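Local coordinates for lysine cyclodeaminase (Streptomyces pristinaespiralis, PDB 5YU3), which catalyses the cyclodeamination of L-lysine, probably to L-pipecolic acid with bound NAD as hydride carrier, and also recognises L-ornithine and L-2,4-diaminobutyric acid, at residues A12-A17 with E313-A318; E177-R182 with V188-A193; L247-F252 with Q268-D273. All coordinates share one frame; numbering follows the deposited sequence.

Interaction 1: A12-A17 with E313-A318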
loop_
_atom_site.group_PDB
_atom_site.type_symbol
_atom_site.label_atom_id
_atom_site.label_comp_id
_atom_site.label_asym_id
_atom_site.label_seq_id
_atom_site.Cartn_x
_atom_site.Cartn_y
_atom_site.Cartn_z
ATOM N N ALA A 12 -1.886 22.487 7.375
ATOM C CA ALA A 12 -1.536 23.896 7.204
ATOM C C ALA A 12 -1.459 24.623 8.545
ATOM O O ALA A 12 -0.564 25.449 8.765
ATOM C CB ALA A 12 -2.551 24.571 6.280
ATOM N N GLU A 13 -2.372 24.312 9.462
ATOM C CA GLU A 13 -2.365 25.009 10.742
ATOM C C GLU A 13 -1.196 24.568 11.604
ATOM O O GLU A 13 -0.650 25.379 12.358
ATOM C CB GLU A 13 -3.693 24.798 11.465
ATOM C CG GLU A 13 -4.852 25.532 10.796
ATOM C CD GLU A 13 -4.665 27.036 10.825
ATOM O OE1 GLU A 13 -4.984 27.647 11.868
ATOM O OE2 GLU A 13 -4.190 27.606 9.817
ATOM N N VAL A 14 -0.781 23.302 11.502
ATOM C CA VAL A 14 0.402 22.867 12.238
ATOM C C VAL A 14 1.625 23.654 11.784
ATOM O O VAL A 14 2.389 24.171 12.607
ATOM C CB VAL A 14 0.621 21.351 12.080
ATOM C CG1 VAL A 14 2.025 20.980 12.557
ATOM C CG2 VAL A 14 -0.422 20.574 12.898
ATOM N N VAL A 15 1.848 23.737 10.470
ATOM C CA VAL A 15 3.059 24.419 10.028
ATOM C C VAL A 15 2.937 25.921 10.255
ATOM O O VAL A 15 3.939 26.591 10.525
ATOM C CB VAL A 15 3.397 24.086 8.559
ATOM C CG1 VAL A 15 2.322 24.575 7.630
ATOM C CG2 VAL A 15 4.757 24.692 8.172
ATOM N N ALA A 16 1.724 26.472 10.178
ATOM C CA ALA A 16 1.560 27.901 10.454
ATOM C C ALA A 16 1.848 28.225 11.916
ATOM O O ALA A 16 2.521 29.221 12.211
ATOM C CB ALA A 16 0.153 28.367 10.068
ATOM N N ALA A 17 1.345 27.402 12.849
ATOM C CA ALA A 17 1.539 27.690 14.267
ATOM C C ALA A 17 2.991 27.497 14.687
ATOM O O ALA A 17 3.547 28.302 15.450
ATOM C CB ALA A 17 0.629 26.796 15.112
ATOM N N GLU A 313 5.071 11.233 12.873
ATOM C CA GLU A 313 5.035 11.337 14.330
ATOM C C GLU A 313 5.172 12.787 14.776
ATOM O O GLU A 313 4.516 13.215 15.731
ATOM C CB GLU A 313 6.140 10.483 14.946
ATOM C CG GLU A 313 6.043 10.317 16.454
ATOM C CD GLU A 313 4.854 9.469 16.882
ATOM O OE1 GLU A 313 4.329 8.699 16.045
ATOM O OE2 GLU A 313 4.451 9.569 18.063
ATOM N N VAL A 314 6.022 13.560 14.095
ATOM C CA VAL A 314 6.179 14.967 14.456
ATOM C C VAL A 314 4.872 15.723 14.239
ATOM O O VAL A 314 4.460 16.536 15.079
ATOM C CB VAL A 314 7.336 15.600 13.661
ATOM C CG1 VAL A 314 7.338 17.113 13.870
ATOM C CG2 VAL A 314 8.659 14.983 14.097
ATOM N N PHE A 315 4.201 15.467 13.113
ATOM C CA PHE A 315 2.913 16.100 12.851
ATOM C C PHE A 315 1.851 15.656 13.853
ATOM O O PHE A 315 1.058 16.475 14.327
ATOM C CB PHE A 315 2.448 15.788 11.428
ATOM C CG PHE A 315 2.991 16.732 10.399
ATOM C CD1 PHE A 315 2.362 17.941 10.153
ATOM C CD2 PHE A 315 4.147 16.427 9.701
ATOM C CE1 PHE A 315 2.864 18.820 9.201
ATOM C CE2 PHE A 315 4.660 17.305 8.752
ATOM C CZ PHE A 315 4.014 18.506 8.506
ATOM N N LEU A 316 1.790 14.359 14.163
ATOM C CA LEU A 316 0.748 13.888 15.076
ATOM C C LEU A 316 0.958 14.420 16.486
ATOM O O LEU A 316 -0.019 14.679 17.200
ATOM C CB LEU A 316 0.706 12.360 15.095
ATOM C CG LEU A 316 0.283 11.696 13.789
ATOM C CD1 LEU A 316 0.134 10.195 13.991
ATOM C CD2 LEU A 316 -1.003 12.314 13.241
ATOM N N GLU A 317 2.215 14.574 16.915
ATOM C CA GLU A 317 2.482 15.173 18.219
ATOM C C GLU A 317 1.952 16.600 18.281
ATOM O O GLU A 317 1.284 16.987 19.249
ATOM C CB GLU A 317 3.982 15.141 18.518
ATOM C CG GLU A 317 4.509 13.754 18.866
ATOM C CD GLU A 317 6.016 13.725 19.017
ATOM O OE1 GLU A 317 6.634 14.801 18.952
ATOM O OE2 GLU A 317 6.577 12.621 19.187
ATOM N N ALA A 318 2.245 17.398 17.250
ATOM C CA ALA A 318 1.760 18.776 17.221
ATOM C C ALA A 318 0.242 18.824 17.096
ATOM O O ALA A 318 -0.413 19.647 17.747
ATOM C CB ALA A 318 2.422 19.548 16.077
#
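Val-14 of helix 8-18 meets Phe-315 and Ala-318 of helix 305-321 in a small helix-helix packing that joins the first helix of the chain to one near its C-terminal end. The backbones come closest at Val-14 and Ala-318, whose CA atoms are 6.6 Å apart. Both partners of Val-14 lie three residues apart on the same helix, about one turn, so a single methyl of one helix meets two side chains carried by the other. All three residues are buried, and the two segments together bury 150 Å².

The contact between the segments is apolar. Val-14 turns CG1 anti to its own nitrogen (chi1 166°), which directs this branch at helix 305-321. From Ala-318 the short CB is all that reaches across, and the small side chain lets the two helices draw near at this point. From Phe-315 it is the CD1-CE1 side of the ring that takes part, and Val-14 comes to it obliquely. The bond from CA to CB of Phe-315 does not aim at helix 8-18; the ring extends back toward it.

Within each segment the backbone bonds are those of a helix: Ala-16 N to Ala-12 O is 2.9 Å, and Ala-318 N to Val-314 O is longer at 3.2 Å. Glu-313 and Glu-317 turn to Arg-100 and Arg-30. Around this site Leu-116 and Leu-120 of helix 115-133 also pack on the Phe-315 ring, and Leu-324 packs on Val-14. Next to Val-14, Val-15 lies against Leu-343 of the second subunit, which brings helix 8-18 to the dimer interface. The closest approaches both fall on one carbon: Val-14 CG1 is 3.8 Å from Ala-318 CB and 3.9 Å from Phe-315 CD1.

Interaction 2: E177-R182 with V188-A193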
loop_
_atom_site.group_PDB
_atom_site.type_symbol
_atom_site.label_atom_id
_atom_site.label_comp_id
_atom_site.label_asym_id
_atom_site.label_seq_id
_atom_site.Cartn_x
_atom_site.Cartn_y
_atom_site.Cartn_z
ATOM N N GLU A 177 13.228 30.640 -13.278
ATOM C CA GLU A 177 13.017 32.063 -13.027
ATOM C C GLU A 177 12.078 32.311 -11.854
ATOM O O GLU A 177 12.192 33.346 -11.194
ATOM C CB GLU A 177 12.501 32.749 -14.297
ATOM C CG GLU A 177 13.641 33.054 -15.279
ATOM C CD GLU A 177 13.190 33.116 -16.727
ATOM O OE1 GLU A 177 13.990 32.743 -17.618
ATOM O OE2 GLU A 177 12.043 33.546 -16.976
ATOM N N SER A 178 11.175 31.375 -11.557
ATOM C CA SER A 178 10.276 31.538 -10.421
ATOM C C SER A 178 10.894 31.096 -9.106
ATOM O O SER A 178 10.276 31.299 -8.050
ATOM C CB SER A 178 8.981 30.752 -10.649
ATOM O OG SER A 178 9.220 29.353 -10.553
ATOM N N PHE A 179 12.084 30.486 -9.131
ATOM C CA PHE A 179 12.595 29.885 -7.906
ATOM C C PHE A 179 12.932 30.943 -6.863
ATOM O O PHE A 179 12.669 30.744 -5.674
ATOM C CB PHE A 179 13.814 29.000 -8.184
ATOM C CG PHE A 179 14.290 28.270 -6.970
ATOM C CD1 PHE A 179 13.512 27.250 -6.417
ATOM C CD2 PHE A 179 15.468 28.639 -6.332
ATOM C CE1 PHE A 179 13.925 26.592 -5.277
ATOM C CE2 PHE A 179 15.892 27.988 -5.188
ATOM C CZ PHE A 179 15.114 26.952 -4.657
ATOM N N ALA A 180 13.496 32.081 -7.285
ATOM C CA ALA A 180 13.887 33.098 -6.313
ATOM C C ALA A 180 12.706 33.535 -5.447
ATOM O O ALA A 180 12.859 33.711 -4.233
ATOM C CB ALA A 180 14.515 34.299 -7.026
ATOM N N ARG A 181 11.516 33.685 -6.035
ATOM C CA ARG A 181 10.367 34.082 -5.221
ATOM C C ARG A 181 9.972 32.982 -4.240
ATOM O O ARG A 181 9.616 33.266 -3.092
ATOM C CB ARG A 181 9.174 34.446 -6.103
ATOM C CG ARG A 181 7.985 34.969 -5.302
ATOM C CD ARG A 181 7.038 35.784 -6.180
ATOM N NE ARG A 181 5.938 36.400 -5.426
ATOM C CZ ARG A 181 4.914 35.738 -4.898
ATOM N NH1 ARG A 181 4.827 34.423 -5.043
ATOM N NH2 ARG A 181 3.969 36.394 -4.232
ATOM N N ARG A 182 10.002 31.722 -4.679
ATOM C CA ARG A 182 9.673 30.624 -3.767
ATOM C C ARG A 182 10.704 30.481 -2.653
ATOM O O ARG A 182 10.373 30.011 -1.561
ATOM C CB ARG A 182 9.553 29.312 -4.554
ATOM C CG ARG A 182 8.302 29.220 -5.415
ATOM C CD ARG A 182 8.250 27.897 -6.184
ATOM N NE ARG A 182 8.995 27.974 -7.443
ATOM C CZ ARG A 182 9.863 27.054 -7.868
ATOM N NH1 ARG A 182 10.113 25.968 -7.141
ATOM N NH2 ARG A 182 10.482 27.227 -9.029
ATOM N N VAL A 188 18.459 33.268 1.471
ATOM C CA VAL A 188 19.607 32.872 0.656
ATOM C C VAL A 188 19.424 33.467 -0.735
ATOM O O VAL A 188 18.430 33.185 -1.414
ATOM C CB VAL A 188 19.745 31.341 0.593
ATOM C CG1 VAL A 188 20.915 30.945 -0.315
ATOM C CG2 VAL A 188 19.929 30.756 1.981
ATOM N N SER A 189 20.372 34.301 -1.167
ATOM C CA SER A 189 20.224 34.933 -2.471
ATOM C C SER A 189 20.336 33.885 -3.573
ATOM O O SER A 189 21.149 32.959 -3.492
ATOM C CB SER A 189 21.275 36.024 -2.671
ATOM O OG SER A 189 22.565 35.464 -2.612
ATOM N N VAL A 190 19.514 34.037 -4.605
ATOM C CA VAL A 190 19.400 33.057 -5.679
ATOM C C VAL A 190 19.906 33.682 -6.967
ATOM O O VAL A 190 19.533 34.811 -7.306
ATOM C CB VAL A 190 17.949 32.573 -5.835
ATOM C CG1 VAL A 190 17.758 31.842 -7.164
ATOM C CG2 VAL A 190 17.568 31.700 -4.651
ATOM N N GLU A 191 20.733 32.940 -7.691
ATOM C CA GLU A 191 21.263 33.358 -8.982
ATOM C C GLU A 191 21.136 32.190 -9.943
ATOM O O GLU A 191 21.536 31.069 -9.609
ATOM C CB GLU A 191 22.728 33.795 -8.844
ATOM C CG GLU A 191 23.434 34.063 -10.148
ATOM C CD GLU A 191 24.862 34.545 -9.942
ATOM O OE1 GLU A 191 25.521 34.870 -10.948
ATOM O OE2 GLU A 191 25.325 34.593 -8.778
ATOM N N ILE A 192 20.543 32.432 -11.110
ATOM C CA ILE A 192 20.469 31.393 -12.128
ATOM C C ILE A 192 21.852 31.198 -12.735
ATOM O O ILE A 192 22.566 32.171 -13.024
ATOM C CB ILE A 192 19.425 31.759 -13.198
ATOM C CG1 ILE A 192 18.032 31.816 -12.563
ATOM C CG2 ILE A 192 19.464 30.760 -14.355
ATOM C CD1 ILE A 192 16.958 32.391 -13.471
ATOM N N ALA A 193 22.251 29.938 -12.902
ATOM C CA ALA A 193 23.584 29.621 -13.399
ATOM C C ALA A 193 23.539 28.278 -14.107
ATOM O O ALA A 193 22.828 27.362 -13.675
ATOM C CB ALA A 193 24.613 29.603 -12.260
#
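Ser-178 OG accepts a hydrogen bond of 2.9 Å from Arg-182 NH2, one turn further on, and also makes weak hydrogen bonds to the backbone oxygens of Ala-174 and His-175. The bond from Arg-182 is fairly straight (157° at the hydrogen), and the hydroxyl lies near the guanidinium plane, at its edge. A second hydrogen bond from NH2 to Thr-146 O helps fix the rotation of the group, whose NH1 lies in the ring plane of Phe-179 at its edge.

Across to the strand the contact is apolar, with Val-190 in the middle. With CG anti to the backbone N (chi1 -175°), Phe-179 carries its ring toward the strand and meets Val-190 CG1 at the CD2 edge, near the ring plane, 4.0 Å from CD2, while CG2 stands off the plane beside CD2 and CE2. The two side chains cross nearly at right angles. Ala-180 adds its methyl, CB to Val-190 CB 4.0 Å, where the backbones come nearest. Nearer the surface, Ile-192 stretches CD1 to 3.8 Å from CG of Glu-177; this methylene, not the carboxylate, makes the contact.

Val-190 and Ile-192 point the same way, as alternate residues of a strand do; Val-190 touches Val-168 and Ile-192 touches Trp-169 of strand 165-169. Helix 179-183 thus packs on one face of the sheet's edge strand, while Phe-179 also reaches Ala-150 of helix 148-160. Parallel strands 165-169 and 189-192 joined through this helical connection form a beta-alpha-beta crossover, typical of the NAD-binding Rossmann fold.

Interaction 3: L247-F252 with Q268-D273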
loop_
_atom_site.group_PDB
_atom_site.type_symbol
_atom_site.label_atom_id
_atom_site.label_comp_id
_atom_site.label_asym_id
_atom_site.label_seq_id
_atom_site.Cartn_x
_atom_site.Cartn_y
_atom_site.Cartn_z
ATOM N N LEU A 247 32.084 11.041 -12.145
ATOM C CA LEU A 247 31.996 11.686 -10.841
ATOM C C LEU A 247 31.679 10.673 -9.740
ATOM O O LEU A 247 32.325 10.657 -8.687
ATOM C CB LEU A 247 30.927 12.782 -10.904
ATOM C CG LEU A 247 30.872 13.897 -9.871
ATOM C CD1 LEU A 247 30.135 15.099 -10.457
ATOM C CD2 LEU A 247 30.168 13.409 -8.610
ATOM N N LEU A 248 30.674 9.829 -9.968
ATOM C CA LEU A 248 30.280 8.833 -8.973
ATOM C C LEU A 248 31.445 7.921 -8.602
ATOM O O LEU A 248 31.644 7.591 -7.424
ATOM C CB LEU A 248 29.124 8.006 -9.532
ATOM C CG LEU A 248 27.841 7.682 -8.775
ATOM C CD1 LEU A 248 27.326 8.846 -7.945
ATOM C CD2 LEU A 248 26.811 7.262 -9.823
ATOM N N GLU A 249 32.227 7.503 -9.598
ATOM C CA GLU A 249 33.337 6.593 -9.348
ATOM C C GLU A 249 34.442 7.245 -8.531
ATOM O O GLU A 249 35.200 6.535 -7.864
ATOM C CB GLU A 249 33.883 6.067 -10.677
ATOM C CG GLU A 249 32.917 5.123 -11.382
ATOM C CD GLU A 249 33.418 4.662 -12.746
ATOM O OE1 GLU A 249 34.155 5.424 -13.413
ATOM O OE2 GLU A 249 33.061 3.536 -13.156
ATOM N N ARG A 250 34.543 8.573 -8.551
ATOM C CA ARG A 250 35.525 9.264 -7.725
ATOM C C ARG A 250 34.993 9.646 -6.351
ATOM O O ARG A 250 35.762 10.157 -5.530
ATOM C CB ARG A 250 36.014 10.534 -8.431
ATOM C CG ARG A 250 36.866 10.280 -9.657
ATOM C CD ARG A 250 37.475 11.584 -10.165
ATOM N NE ARG A 250 36.481 12.469 -10.778
ATOM C CZ ARG A 250 36.047 12.345 -12.031
ATOM N NH1 ARG A 250 36.515 11.374 -12.804
ATOM N NH2 ARG A 250 35.146 13.193 -12.520
ATOM N N ALA A 251 33.710 9.426 -6.081
ATOM C CA ALA A 251 33.079 9.929 -4.871
ATOM C C ALA A 251 33.042 8.882 -3.771
ATOM O O ALA A 251 33.047 7.672 -4.033
ATOM C CB ALA A 251 31.643 10.393 -5.151
ATOM N N PHE A 252 32.986 9.371 -2.528
ATOM C CA PHE A 252 32.525 8.585 -1.391
ATOM C C PHE A 252 31.000 8.597 -1.407
ATOM O O PHE A 252 30.399 9.666 -1.268
ATOM C CB PHE A 252 33.065 9.187 -0.092
ATOM C CG PHE A 252 32.520 8.546 1.172
ATOM C CD1 PHE A 252 33.043 7.346 1.637
ATOM C CD2 PHE A 252 31.520 9.164 1.907
ATOM C CE1 PHE A 252 32.563 6.765 2.799
ATOM C CE2 PHE A 252 31.026 8.583 3.083
ATOM C CZ PHE A 252 31.555 7.387 3.526
ATOM N N GLN A 268 22.503 2.594 -8.970
ATOM C CA GLN A 268 22.277 1.794 -10.169
ATOM C C GLN A 268 23.514 1.734 -11.042
ATOM O O GLN A 268 23.722 0.747 -11.754
ATOM C CB GLN A 268 21.153 2.376 -11.016
ATOM C CG GLN A 268 19.792 2.238 -10.448
ATOM C CD GLN A 268 18.821 3.004 -11.292
ATOM O OE1 GLN A 268 18.336 2.497 -12.305
ATOM N NE2 GLN A 268 18.565 4.256 -10.911
ATOM N N GLN A 269 24.325 2.794 -11.029
ATOM C CA GLN A 269 25.498 2.880 -11.889
ATOM C C GLN A 269 26.723 2.206 -11.294
ATOM O O GLN A 269 27.735 2.079 -11.991
ATOM C CB GLN A 269 25.851 4.347 -12.179
ATOM C CG GLN A 269 24.701 5.196 -12.690
ATOM C CD GLN A 269 25.180 6.504 -13.288
ATOM O OE1 GLN A 269 25.869 6.516 -14.310
ATOM N NE2 GLN A 269 24.820 7.619 -12.652
ATOM N N LEU A 270 26.668 1.790 -10.035
ATOM C CA LEU A 270 27.852 1.371 -9.305
ATOM C C LEU A 270 27.816 -0.120 -9.013
ATOM O O LEU A 270 26.749 -0.709 -8.820
ATOM C CB LEU A 270 27.980 2.126 -7.982
ATOM C CG LEU A 270 28.251 3.624 -8.066
ATOM C CD1 LEU A 270 28.340 4.200 -6.678
ATOM C CD2 LEU A 270 29.531 3.884 -8.862
ATOM N N SER A 271 29.001 -0.722 -8.981
ATOM C CA SER A 271 29.118 -2.069 -8.454
ATOM C C SER A 271 28.809 -2.043 -6.965
ATOM O O SER A 271 29.209 -1.120 -6.251
ATOM C CB SER A 271 30.517 -2.628 -8.694
ATOM O OG SER A 271 30.620 -3.915 -8.119
ATOM N N ALA A 272 28.084 -3.061 -6.498
ATOM C CA ALA A 272 27.629 -3.064 -5.116
ATOM C C ALA A 272 28.778 -3.082 -4.116
ATOM O O ALA A 272 28.607 -2.614 -2.986
ATOM C CB ALA A 272 26.702 -4.257 -4.874
ATOM N N ASP A 273 29.958 -3.582 -4.501
ATOM C CA ASP A 273 31.079 -3.581 -3.566
ATOM C C ASP A 273 31.783 -2.230 -3.477
ATOM O O ASP A 273 32.773 -2.116 -2.745
ATOM C CB ASP A 273 32.096 -4.677 -3.936
ATOM C CG ASP A 273 32.741 -4.457 -5.298
ATOM O OD1 ASP A 273 32.144 -3.771 -6.144
ATOM O OD2 ASP A 273 33.850 -4.985 -5.533
#
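Leu-248 stands with chi1 at -132°, well off a staggered position, and this rotation carries its CG and CD2 to Leu-270 and Gln-269. Leu-270 sets CG anti to its carbonyl carbon (chi1 -67°), which swings the branched end toward helix 245-250 although its CB does not aim there.

The two leucines cross at a slant. Leu-270 CD1 is 4.1 Å from Leu-248 CG, and CD2 lies 4.2 Å from Leu-248 CB. Leu-270 CD2 also comes loosely alongside the stem of solvent-exposed Glu-249, 4.4 Å from its CG. On the other branch, Leu-248 CD2 lies across the side chain of Gln-269, roughly at right angles to it: it is 3.9 Å from CB and 3.5 Å from NE2. That nitrogen finds its hydrogen-bond acceptor elsewhere, in Leu-243 O, with a weaker bond to Glu-266 OE1, so the amide is held in place while the methyl rests on it.

Cutting Leu-248 back to an alanine would probably open a gap beside the Leu-270 methyls and leave the Gln-269 side chain without its apolar cover. Leu-248 is buried, packing also on Leu-243, while Gln-269 and Leu-270 are only partly so.

The contact sets the loop after helix 258-264 against the helix that leads into edge strand 252-255 of the parallel sheet. Since carbon meets carbon over most of it, and the one polar atom touched is bonded to other groups, the joining of these two segments rests on shape and burial, with no directional bond between them.

Overall arrangement
From the N terminus, helix 8-18 supplies the first half of interaction 1, whose other half comes only at helix 305-321; 295 residues lie between, and this loop contains both other contacts. Interaction 2 closes a short loop near the middle of it, a five-residue link turning from helix 179-183 to strand 189-192 at one edge of the parallel sheet. Interaction 3 follows in series, joining helix 245-250 to the loop at 268-273 beside the other edge strand, 252-255. None touch: interactions 1 and 3, centres about 38 Å apart, lie on opposite sides of the chain's centre. Interaction 1 ties the first helix to the last; the others pack helix or loop beside the edge strands of the NAD-binding sheet.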